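Local coordinates for sulfur carrier protein ThiS adenylyltransferase (Escherichia coli, PDB 1ZFN), which catalyses the ATP-dependent adenylation of the C-terminal glycine carboxyl of the sulfur carrier ThiS in thiamine diphosphate biosynthesis, binding one zinc ion per subunit of its homodimer, at residues 69-74 with 189-194; 63-68 with 83-88; 158-163 with 201-206; 33-38 with 55-60. All blocks are in the same frame, centred on the assembly; numbering follows the deposited sequence.

Contact 1 (69-74 with 189-194); sequences NLQRQI and AGVVGP. With ATP (adenosine-5'-triphosphate), chain F.
R72 and V191 bring their side chains together at about a right angle, with the valine CG1 methyl over one face of the guanidinium and the gamma phosphorus of ATP in plane at its edge. The methyl lies 3.6 Å from R72 CD and also reaches NE and CZ, so it bears on both the aliphatic shaft and the flat head. The arginine chain bends at its third torsion (chi3 122°), which swings that head along V191 toward the triphosphate. There NH2 makes two weak hydrogen bonds, one to ATP O2G at 2.9 Å and a longer one to ATP O3B at 3.4 Å. At the other end of the shaft R72 CB rests 3.7 Å from G193 CA, where the two backbones come nearest and the glycine has no side chain to hold them apart. Q71 takes hold of the backbone instead: its NE2 donates to V191 O at 3.1 Å, bent to 148° at the hydrogen and tilted 33° from the carbonyl plane. V191 is thus engaged twice, through its carbonyl by Q71 and through its methyl by R72. A leucine in place of R72 would probably leave ATP O2G and O3B without this donor and the V191 methyl without the flat group beneath it. R13 of the second subunit, itself an ATP-binding residue, packs on R72. Loop 69-74 lines the triphosphate end of the ATP site of this HesA/MoeB/ThiF-family enzyme, with R72 as a binding residue and 191-193 behind it as a second shell.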
# COMPACT_ATOMS: atom_id res chain seq x y z
N ASN A 69 1.42 12.44 10.95
CA ASN A 69 1.93 11.31 10.17
C ASN A 69 0.96 10.14 10.22
O ASN A 69 0.73 9.47 9.21
CB ASN A 69 3.29 10.86 10.71
CG ASN A 69 4.36 11.92 10.58
OD1 ASN A 69 4.36 12.72 9.64
ND2 ASN A 69 5.31 11.92 11.51
N LEU A 70 0.39 9.92 11.39
CA LEU A 70 -0.53 8.82 11.62
C LEU A 70 -1.73 8.73 10.69
O LEU A 70 -2.65 7.96 10.95
CB LEU A 70 -1.01 8.87 13.07
CG LEU A 70 0.12 8.91 14.11
CD1 LEU A 70 -0.49 9.00 15.49
CD2 LEU A 70 1.01 7.68 13.98
N GLN A 71 -1.75 9.50 9.61
CA GLN A 71 -2.87 9.38 8.70
C GLN A 71 -2.46 8.53 7.50
O GLN A 71 -3.32 8.10 6.72
CB GLN A 71 -3.33 10.76 8.21
CG GLN A 71 -2.39 11.45 7.22
CD GLN A 71 -2.95 11.50 5.82
OE1 GLN A 71 -4.16 11.45 5.62
NE2 GLN A 71 -2.08 11.62 4.83
N ARG A 72 -1.17 8.27 7.36
CA ARG A 72 -0.71 7.50 6.21
C ARG A 72 0.58 6.69 6.41
O ARG A 72 0.93 5.84 5.57
CB ARG A 72 -0.53 8.45 5.03
CG ARG A 72 0.76 9.24 5.09
CD ARG A 72 0.73 10.44 4.20
NE ARG A 72 0.97 11.63 5.00
CZ ARG A 72 2.10 12.32 4.99
NH1 ARG A 72 3.10 11.96 4.19
NH2 ARG A 72 2.24 13.36 5.81
N GLN A 73 1.30 6.97 7.48
CA GLN A 73 2.53 6.24 7.75
C GLN A 73 2.14 5.09 8.67
O GLN A 73 2.41 5.10 9.87
CB GLN A 73 3.54 7.18 8.40
CG GLN A 73 3.53 8.54 7.74
CD GLN A 73 4.80 9.34 7.96
OE1 GLN A 73 5.45 9.22 9.00
NE2 GLN A 73 5.15 10.18 6.99
N ILE A 74 1.48 4.11 8.05
CA ILE A 74 0.95 2.92 8.70
C ILE A 74 1.82 2.11 9.67
O ILE A 74 1.29 1.34 10.46
CB ILE A 74 0.45 1.96 7.64
CG1 ILE A 74 1.56 1.72 6.62
CG2 ILE A 74 -0.80 2.53 6.98
CD1 ILE A 74 1.30 0.61 5.65
N ALA A 189 -0.80 20.82 -0.40
CA ALA A 189 -1.47 21.25 0.80
C ALA A 189 -1.48 20.02 1.71
O ALA A 189 -1.70 20.11 2.92
CB ALA A 189 -2.88 21.68 0.46
N GLY A 190 -1.24 18.86 1.10
CA GLY A 190 -1.21 17.59 1.80
C GLY A 190 -1.16 16.43 0.82
O GLY A 190 -0.72 16.58 -0.33
N VAL A 191 -1.62 15.26 1.25
CA VAL A 191 -1.60 14.08 0.38
C VAL A 191 -2.58 13.03 0.88
O VAL A 191 -2.83 12.93 2.09
CB VAL A 191 -0.17 13.46 0.32
CG1 VAL A 191 0.22 12.90 1.68
CG2 VAL A 191 -0.12 12.39 -0.78
N VAL A 192 -3.14 12.25 -0.06
CA VAL A 192 -4.10 11.19 0.25
C VAL A 192 -3.38 9.90 0.66
O VAL A 192 -2.55 9.38 -0.09
CB VAL A 192 -4.98 10.86 -0.97
CG1 VAL A 192 -5.95 9.74 -0.64
CG2 VAL A 192 -5.73 12.10 -1.42
N GLY A 193 -3.72 9.39 1.85
CA GLY A 193 -3.10 8.18 2.36
C GLY A 193 -2.93 7.03 1.37
O GLY A 193 -1.81 6.65 1.03
N PRO A 194 -4.03 6.44 0.92
CA PRO A 194 -3.93 5.34 -0.04
C PRO A 194 -3.09 5.66 -1.28
O PRO A 194 -2.41 4.79 -1.82
CB PRO A 194 -5.38 5.04 -0.36
CG PRO A 194 -6.02 5.24 0.95
CD PRO A 194 -5.41 6.55 1.42
PG ATP F . 4.85 15.72 6.03
O1G ATP F . 5.82 16.74 6.23
O2G ATP F . 3.67 15.51 7.04
O3G ATP F . 4.51 16.00 4.60
PB ATP F . 7.01 13.80 6.13
O1B ATP F . 8.08 14.41 5.31
O2B ATP F . 7.44 12.89 7.23
O3B ATP F . 5.51 14.27 6.05
PA ATP F . 6.92 12.09 3.79
O1A ATP F . 6.35 10.82 3.60
O2A ATP F . 6.96 13.07 2.61
O3A ATP F . 6.41 12.56 5.24
O5' ATP F . 8.39 11.91 4.29
C5' ATP F . 9.31 11.03 3.84
C4' ATP F . 10.46 10.82 4.84
O4' ATP F . 11.79 10.90 4.45
C3' ATP F . 10.35 11.64 6.22
O3' ATP F . 10.05 10.86 7.36
C2' ATP F . 11.59 12.46 6.05
O2' ATP F . 12.00 12.80 7.34
C1' ATP F . 12.56 11.58 5.39
N9 ATP F . 13.68 12.20 4.67
C8 ATP F . 13.68 13.27 3.81
N7 ATP F . 14.93 13.50 3.35
C5 ATP F . 15.74 12.57 3.91
C6 ATP F . 17.14 12.31 3.81
N6 ATP F . 17.99 12.97 3.04
N1 ATP F . 17.66 11.26 4.55
C2 ATP F . 16.87 10.46 5.37
N3 ATP F . 15.51 10.72 5.45
C4 ATP F . 14.95 11.76 4.75

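Contact 2 (63-68 with 83-88); sequences DDVHLS and RPKSQV. With ATP (adenosine-5'-triphosphate), chain F.
K85 threads past D63, D64 and V65 to the nucleotide. Its CB lies 3.4 Å from D63 O, and CG passes 3.9 Å from V65 CG2, the two side chains crossing at a slant. CD runs beside D63 CB, and CE comes close to D64 O. The chain is extended beyond CG (chi2 -173°), which carries NZ out to ATP, where it bonds O3' at 2.8 Å and, weakly, O2B; Q73 OE1 is a further partner. Two backbone bonds flank the D64-P84 bridge and hold the segments together: K85 N gives to D63 O at 3.0 Å and V65 N to R83 O at 3.0 Å. Beyond them V65 CG2 reaches V88 on the helix. D63 OD1 has two donors, H66 NE2 on its syn side at 2.8 Å and D64 N on its anti side, while D63 CB lies 3.2 Å from ATP O2'. Replacing D63 by a valine would probably leave H66 NE2 and D64 N without their shared acceptor and the imidazole freer to turn. The loop after strand 56-60 is thereby pinned to the N-terminal start of helix 85-96, forming the ribose side of the ATP pocket in this Rossmann-type fold.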
# COMPACT_ATOMS: atom_id res chain seq x y z
N ASP A 63 13.94 12.13 10.98
CA ASP A 63 12.77 12.73 11.62
C ASP A 63 12.20 11.90 12.79
O ASP A 63 12.59 10.75 13.00
CB ASP A 63 11.67 12.94 10.57
CG ASP A 63 10.82 14.17 10.84
OD1 ASP A 63 10.64 14.54 12.02
OD2 ASP A 63 10.32 14.76 9.86
N ASP A 64 11.29 12.51 13.54
CA ASP A 64 10.61 11.87 14.66
C ASP A 64 9.17 11.59 14.21
O ASP A 64 8.75 12.05 13.15
CB ASP A 64 10.58 12.78 15.89
CG ASP A 64 11.92 12.84 16.60
OD1 ASP A 64 12.43 11.77 16.99
OD2 ASP A 64 12.45 13.95 16.77
N VAL A 65 8.42 10.85 15.01
CA VAL A 65 7.04 10.55 14.64
C VAL A 65 6.13 11.68 15.13
O VAL A 65 6.05 11.96 16.33
CB VAL A 65 6.59 9.21 15.27
CG1 VAL A 65 5.12 8.93 14.93
CG2 VAL A 65 7.45 8.09 14.75
N HIS A 66 5.45 12.33 14.19
CA HIS A 66 4.54 13.42 14.53
C HIS A 66 3.11 12.94 14.33
O HIS A 66 2.86 12.05 13.52
CB HIS A 66 4.81 14.62 13.64
CG HIS A 66 6.24 15.04 13.63
ND1 HIS A 66 6.90 15.46 14.76
CD2 HIS A 66 7.15 15.09 12.62
CE1 HIS A 66 8.16 15.75 14.46
NE2 HIS A 66 8.34 15.53 13.17
N LEU A 67 2.19 13.55 15.05
CA LEU A 67 0.79 13.17 14.97
C LEU A 67 0.19 13.19 13.57
O LEU A 67 -0.56 12.29 13.21
CB LEU A 67 -0.04 14.07 15.90
CG LEU A 67 -1.55 13.89 15.82
CD1 LEU A 67 -1.95 12.47 16.20
CD2 LEU A 67 -2.20 14.92 16.73
N SER A 68 0.51 14.22 12.78
CA SER A 68 -0.05 14.31 11.43
C SER A 68 0.38 13.15 10.53
O SER A 68 -0.22 12.92 9.48
CB SER A 68 0.35 15.63 10.76
OG SER A 68 1.72 15.68 10.42
N ARG A 83 9.05 9.79 19.24
CA ARG A 83 10.13 8.82 19.25
C ARG A 83 10.67 8.87 17.84
O ARG A 83 9.92 9.07 16.90
CB ARG A 83 9.59 7.43 19.56
CG ARG A 83 8.87 7.31 20.89
CD ARG A 83 8.83 5.85 21.30
NE ARG A 83 10.18 5.30 21.26
CZ ARG A 83 10.50 4.08 20.84
NH1 ARG A 83 9.55 3.24 20.43
NH2 ARG A 83 11.78 3.72 20.80
N PRO A 84 11.98 8.70 17.65
CA PRO A 84 12.53 8.75 16.29
C PRO A 84 12.01 7.66 15.35
O PRO A 84 11.85 6.50 15.72
CB PRO A 84 14.05 8.68 16.52
CG PRO A 84 14.17 7.99 17.81
CD PRO A 84 13.05 8.51 18.65
N LYS A 85 11.73 8.08 14.12
CA LYS A 85 11.18 7.21 13.10
C LYS A 85 11.98 5.94 12.83
O LYS A 85 11.41 4.85 12.84
CB LYS A 85 11.01 7.99 11.80
CG LYS A 85 9.86 8.99 11.85
CD LYS A 85 9.61 9.64 10.49
CE LYS A 85 8.31 10.45 10.49
NZ LYS A 85 7.87 10.87 9.13
N SER A 86 13.27 6.07 12.57
CA SER A 86 14.12 4.91 12.30
C SER A 86 14.06 3.91 13.44
O SER A 86 13.88 2.71 13.22
CB SER A 86 15.57 5.35 12.09
OG SER A 86 16.06 5.98 13.25
N GLN A 87 14.20 4.39 14.67
CA GLN A 87 14.13 3.51 15.82
C GLN A 87 12.78 2.78 15.84
O GLN A 87 12.74 1.56 15.74
CB GLN A 87 14.32 4.29 17.12
CG GLN A 87 15.76 4.74 17.33
CD GLN A 87 15.98 5.50 18.63
OE1 GLN A 87 15.22 5.34 19.61
NE2 GLN A 87 17.04 6.32 18.66
N VAL A 88 11.70 3.54 15.94
CA VAL A 88 10.37 2.95 15.97
C VAL A 88 10.15 1.97 14.82
O VAL A 88 9.61 0.88 15.01
CB VAL A 88 9.26 4.03 15.91
CG1 VAL A 88 7.87 3.37 16.01
CG2 VAL A 88 9.45 5.04 17.05
PG ATP F . 4.85 15.72 6.03
O1G ATP F . 5.82 16.74 6.23
O2G ATP F . 3.67 15.51 7.04
O3G ATP F . 4.51 16.00 4.60
PB ATP F . 7.01 13.80 6.13
O1B ATP F . 8.08 14.41 5.31
O2B ATP F . 7.44 12.89 7.23
O3B ATP F . 5.51 14.27 6.05
PA ATP F . 6.92 12.09 3.79
O1A ATP F . 6.35 10.82 3.60
O2A ATP F . 6.96 13.07 2.61
O3A ATP F . 6.41 12.56 5.24
O5' ATP F . 8.39 11.91 4.29
C5' ATP F . 9.31 11.03 3.84
C4' ATP F . 10.46 10.82 4.84
O4' ATP F . 11.79 10.90 4.45
C3' ATP F . 10.35 11.64 6.22
O3' ATP F . 10.05 10.86 7.36
C2' ATP F . 11.59 12.46 6.05
O2' ATP F . 12.00 12.80 7.34
C1' ATP F . 12.56 11.58 5.39
N9 ATP F . 13.68 12.20 4.67
C8 ATP F . 13.68 13.27 3.81
N7 ATP F . 14.93 13.50 3.35
C5 ATP F . 15.74 12.57 3.91
C6 ATP F . 17.14 12.31 3.81
N6 ATP F . 17.99 12.97 3.04
N1 ATP F . 17.66 11.26 4.55
C2 ATP F . 16.87 10.46 5.37
N3 ATP F . 15.51 10.72 5.45
C4 ATP F . 14.95 11.76 4.75

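Contact 3 (158-163 with 201-206); sequences GQLMVL and TLQALE
Strand 158-163 and helix 201-206 run nearly parallel, their axes 9.5 Å apart at an angle of 17°. L160 and V162, alternate residues of the strand, point toward the helix, which answers with L202, Q203 and E206. L160 spreads its two methyls over adjacent helix residues. CD2 lies 3.5 Å from L202 CB, with L202 CD1 a little farther off, while CD1 meets Q203 CG at 4.0 Å. The leucine carries CG anti to its own N (chi1 177°), so that the branch extends from the sheet and straddles the two neighbours. One turn further along the helix, the aliphatic part of E206 takes V162: the valine CG2 is 4.0 Å from E206 CG and almost as near to CB, the side chains slanting past one another. The glutamate bends at its second torsion (chi2 -58°), so CG faces the strand while the carboxylate, still near V162, finds its polar partners elsewhere. It forms salt bridges through OE1 with K209 and R222, and the same oxygen bonds S229 OG of the second subunit. A151 on strand 148-154 touches both L160 and Q203, extending the packing to the next strand of the sheet. L202 also packs on V198 of the second subunit, so this helix lies between its own sheet and the dimer partner. What joins strand and helix is almost wholly hydrocarbon, including the methylenes of two polar residues; the buried E206 carboxylate, with two cations and a serine at one oxygen, is likely to be held in its charged form.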
# COMPACT_ATOMS: atom_id res chain seq x y z
N GLY A 158 0.56 10.23 -7.80
CA GLY A 158 1.77 9.52 -7.43
C GLY A 158 2.65 9.30 -8.64
O GLY A 158 2.18 9.22 -9.78
N GLN A 159 3.95 9.15 -8.37
CA GLN A 159 4.93 8.97 -9.42
C GLN A 159 5.97 7.91 -9.01
O GLN A 159 6.50 7.94 -7.90
CB GLN A 159 5.60 10.32 -9.65
CG GLN A 159 6.21 10.54 -11.00
CD GLN A 159 6.43 12.01 -11.26
OE1 GLN A 159 5.48 12.77 -11.46
NE2 GLN A 159 7.69 12.43 -11.25
N LEU A 160 6.25 6.98 -9.92
CA LEU A 160 7.22 5.91 -9.67
C LEU A 160 8.16 5.75 -10.85
O LEU A 160 7.79 5.99 -12.00
CB LEU A 160 6.49 4.59 -9.41
CG LEU A 160 7.33 3.32 -9.20
CD1 LEU A 160 8.45 3.58 -8.20
CD2 LEU A 160 6.43 2.20 -8.72
N MET A 161 9.39 5.33 -10.57
CA MET A 161 10.37 5.17 -11.62
C MET A 161 11.49 4.20 -11.20
O MET A 161 12.02 4.30 -10.08
CB MET A 161 10.93 6.55 -11.94
CG MET A 161 11.69 6.70 -13.23
SD MET A 161 11.98 8.47 -13.51
CE MET A 161 12.72 8.95 -11.95
N VAL A 162 11.83 3.26 -12.08
CA VAL A 162 12.88 2.28 -11.80
C VAL A 162 14.07 2.51 -12.73
O VAL A 162 13.96 2.41 -13.95
CB VAL A 162 12.38 0.83 -11.99
CG1 VAL A 162 13.43 -0.14 -11.51
CG2 VAL A 162 11.09 0.61 -11.22
N LEU A 163 15.23 2.79 -12.15
CA LEU A 163 16.42 3.05 -12.93
C LEU A 163 17.50 2.01 -12.62
O LEU A 163 18.03 1.96 -11.51
CB LEU A 163 16.92 4.46 -12.61
CG LEU A 163 15.79 5.50 -12.65
CD1 LEU A 163 16.29 6.84 -12.14
CD2 LEU A 163 15.26 5.63 -14.06
N THR A 201 4.24 0.91 -1.68
CA THR A 201 4.02 -0.51 -1.83
C THR A 201 4.54 -0.97 -3.19
O THR A 201 5.13 -2.05 -3.30
CB THR A 201 2.53 -0.83 -1.69
OG1 THR A 201 2.19 -0.84 -0.29
CG2 THR A 201 2.19 -2.18 -2.33
N LEU A 202 4.35 -0.16 -4.23
CA LEU A 202 4.85 -0.53 -5.54
C LEU A 202 6.37 -0.48 -5.55
O LEU A 202 7.00 -1.25 -6.27
CB LEU A 202 4.30 0.38 -6.63
CG LEU A 202 2.89 0.04 -7.11
CD1 LEU A 202 2.54 0.97 -8.26
CD2 LEU A 202 2.82 -1.42 -7.57
N GLN A 203 6.98 0.40 -4.77
CA GLN A 203 8.44 0.44 -4.76
C GLN A 203 8.95 -0.92 -4.26
O GLN A 203 9.99 -1.40 -4.69
CB GLN A 203 8.98 1.55 -3.86
CG GLN A 203 8.66 2.97 -4.29
CD GLN A 203 9.32 3.98 -3.38
OE1 GLN A 203 10.46 4.37 -3.61
NE2 GLN A 203 8.63 4.37 -2.33
N ALA A 204 8.20 -1.51 -3.33
CA ALA A 204 8.55 -2.80 -2.76
C ALA A 204 8.41 -3.92 -3.79
O ALA A 204 9.30 -4.74 -3.94
CB ALA A 204 7.66 -3.09 -1.58
N LEU A 205 7.29 -3.94 -4.51
CA LEU A 205 7.09 -4.95 -5.54
C LEU A 205 8.27 -4.91 -6.50
O LEU A 205 8.87 -5.94 -6.77
CB LEU A 205 5.79 -4.72 -6.33
CG LEU A 205 5.63 -5.60 -7.59
CD1 LEU A 205 5.74 -7.05 -7.19
CD2 LEU A 205 4.28 -5.36 -8.26
N GLU A 206 8.61 -3.72 -6.99
CA GLU A 206 9.72 -3.58 -7.93
C GLU A 206 11.06 -4.00 -7.34
O GLU A 206 11.93 -4.47 -8.07
CB GLU A 206 9.81 -2.14 -8.45
CG GLU A 206 8.56 -1.68 -9.18
CD GLU A 206 8.21 -2.56 -10.37
OE1 GLU A 206 6.99 -2.71 -10.65
OE2 GLU A 206 9.13 -3.09 -11.03

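Contact 4 (33-38 with 55-60); sequences VLIIGL and GTLVLA. With ATP (adenosine-5'-triphosphate), chain F.
V33 and L57 lie side by side on the face of the sheet that I35 and L59 share, and here the packing is close. L57 CD2 is 3.5 Å from V33 CB, and I35 CD1 reaches L59 CD2 at 3.7 Å, these two chains again pointing the same way. L38, past the strand end, has CG anti to its carbonyl carbon (chi1 -55°), which brings CD1 to L59 CB, the two side chains crossing at about a right angle. Helix 42-51 covers this face through L49, A46 and A50, and helix 85-96 adds S89 and L93. On the other face L34 CD1 packs 3.8 Å from V58 CB, and only the last pair is loose, I36 CG2 and A60 CB being 4.4 Å apart. I36 turns the same methyl toward the adenine, 3.6 Å from ATP N1. The contact thins at the start of strand 56-60, where T56 is partly exposed. The backbone hydrogen bonds of a parallel pair run between the strands, V33 and I35 each using both N and O. I35 N to V58 O is nearly straight (174°), and G37 N closes the series on A60 O at 2.7 Å. G37 CA rests 3.2 Å from ATP O4', where a side chain would collide with the ribose. The chemistry implies division of labour: apolar side chains and paired amides join the two strands of this beta-alpha-beta unit, while their C-terminal ends, where G37 has no side chain, lie against the nucleotide.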
# COMPACT_ATOMS: atom_id res chain seq x y z
N VAL A 33 18.64 -4.17 1.25
CA VAL A 33 17.89 -3.05 0.69
C VAL A 33 18.00 -1.80 1.57
O VAL A 33 17.75 -1.86 2.78
CB VAL A 33 16.41 -3.41 0.52
CG1 VAL A 33 15.63 -2.19 0.06
CG2 VAL A 33 16.26 -4.55 -0.48
N LEU A 34 18.40 -0.69 0.95
CA LEU A 34 18.51 0.59 1.64
C LEU A 34 17.25 1.39 1.36
O LEU A 34 16.88 1.62 0.22
CB LEU A 34 19.73 1.37 1.14
CG LEU A 34 19.80 2.83 1.59
CD1 LEU A 34 19.77 2.89 3.10
CD2 LEU A 34 21.06 3.48 1.06
N ILE A 35 16.57 1.81 2.43
CA ILE A 35 15.35 2.59 2.29
C ILE A 35 15.59 3.96 2.92
O ILE A 35 15.56 4.10 4.14
CB ILE A 35 14.16 1.90 3.02
CG1 ILE A 35 14.00 0.45 2.54
CG2 ILE A 35 12.88 2.68 2.77
CD1 ILE A 35 12.92 -0.32 3.27
N ILE A 36 15.86 4.97 2.09
CA ILE A 36 16.09 6.32 2.61
C ILE A 36 14.73 7.02 2.77
O ILE A 36 14.06 7.33 1.79
CB ILE A 36 16.96 7.22 1.65
CG1 ILE A 36 18.11 6.43 1.01
CG2 ILE A 36 17.59 8.33 2.44
CD1 ILE A 36 17.68 5.57 -0.13
N GLY A 37 14.32 7.26 4.01
CA GLY A 37 13.04 7.92 4.24
C GLY A 37 11.99 6.95 4.74
O GLY A 37 11.68 5.97 4.06
N LEU A 38 11.42 7.23 5.91
CA LEU A 38 10.41 6.33 6.47
C LEU A 38 9.08 7.04 6.73
O LEU A 38 8.51 6.98 7.82
CB LEU A 38 10.96 5.69 7.76
CG LEU A 38 12.30 4.94 7.61
CD1 LEU A 38 12.81 4.53 8.99
CD2 LEU A 38 12.13 3.73 6.70
N GLY A 55 16.78 -10.29 3.39
CA GLY A 55 17.82 -10.56 4.36
C GLY A 55 18.19 -9.38 5.24
O GLY A 55 18.06 -9.46 6.46
N THR A 56 18.65 -8.30 4.62
CA THR A 56 19.05 -7.11 5.35
C THR A 56 18.30 -5.86 4.86
O THR A 56 18.15 -5.66 3.65
CB THR A 56 20.55 -6.83 5.19
OG1 THR A 56 21.23 -8.06 4.90
CG2 THR A 56 21.12 -6.21 6.45
N LEU A 57 17.86 -5.04 5.80
CA LEU A 57 17.15 -3.79 5.50
C LEU A 57 17.75 -2.64 6.30
O LEU A 57 17.76 -2.67 7.54
CB LEU A 57 15.67 -3.90 5.86
CG LEU A 57 14.82 -4.67 4.86
CD1 LEU A 57 13.40 -4.86 5.41
CD2 LEU A 57 14.82 -3.92 3.55
N VAL A 58 18.24 -1.64 5.59
CA VAL A 58 18.80 -0.47 6.24
C VAL A 58 17.75 0.63 6.14
O VAL A 58 17.38 1.06 5.05
CB VAL A 58 20.09 0.01 5.54
CG1 VAL A 58 20.87 0.94 6.46
CG2 VAL A 58 20.93 -1.18 5.13
N LEU A 59 17.24 1.07 7.29
CA LEU A 59 16.23 2.11 7.32
C LEU A 59 16.83 3.44 7.80
O LEU A 59 17.27 3.55 8.95
CB LEU A 59 15.09 1.68 8.24
CG LEU A 59 14.62 0.23 8.13
CD1 LEU A 59 13.57 -0.03 9.20
CD2 LEU A 59 14.08 -0.07 6.73
N ALA A 60 16.85 4.43 6.92
CA ALA A 60 17.41 5.75 7.23
C ALA A 60 16.38 6.86 7.32
O ALA A 60 15.60 7.08 6.39
CB ALA A 60 18.47 6.12 6.20
PG ATP F . 4.85 15.72 6.03
O1G ATP F . 5.82 16.74 6.23
O2G ATP F . 3.67 15.51 7.04
O3G ATP F . 4.51 16.00 4.60
PB ATP F . 7.01 13.80 6.13
O1B ATP F . 8.08 14.41 5.31
O2B ATP F . 7.44 12.89 7.23
O3B ATP F . 5.51 14.27 6.05
PA ATP F . 6.92 12.09 3.79
O1A ATP F . 6.35 10.82 3.60
O2A ATP F . 6.96 13.07 2.61
O3A ATP F . 6.41 12.56 5.24
O5' ATP F . 8.39 11.91 4.29
C5' ATP F . 9.31 11.03 3.84
C4' ATP F . 10.46 10.82 4.84
O4' ATP F . 11.79 10.90 4.45
C3' ATP F . 10.35 11.64 6.22
O3' ATP F . 10.05 10.86 7.36
C2' ATP F . 11.59 12.46 6.05
O2' ATP F . 12.00 12.80 7.34
C1' ATP F . 12.56 11.58 5.39
N9 ATP F . 13.68 12.20 4.67
C8 ATP F . 13.68 13.27 3.81
N7 ATP F . 14.93 13.50 3.35
C5 ATP F . 15.74 12.57 3.91
C6 ATP F . 17.14 12.31 3.81
N6 ATP F . 17.99 12.97 3.04
N1 ATP F . 17.66 11.26 4.55
C2 ATP F . 16.87 10.46 5.37
N3 ATP F . 15.51 10.72 5.45
C4 ATP F . 14.95 11.76 4.75

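From the N terminus, contact 4 closes first: it joins strands 32-36 and 56-60 around helix 42-51 and is complete before the others begin. Contact 2 then opens in the loop after strand 56-60 and closes on the start of helix 85-96. Contact 1 crosses it, since 69-74 lies inside that loop while its partner waits at 189-194; the two contacts touch through Q73 and K85. Contact 3 in turn crosses contact 1, opening at 158-163 and closing at 201-206, and both use helix 193-211. Contacts 1, 2 and 4 all touch ATP, whereas contact 3 fixes the dimer-facing helix to the same sheet.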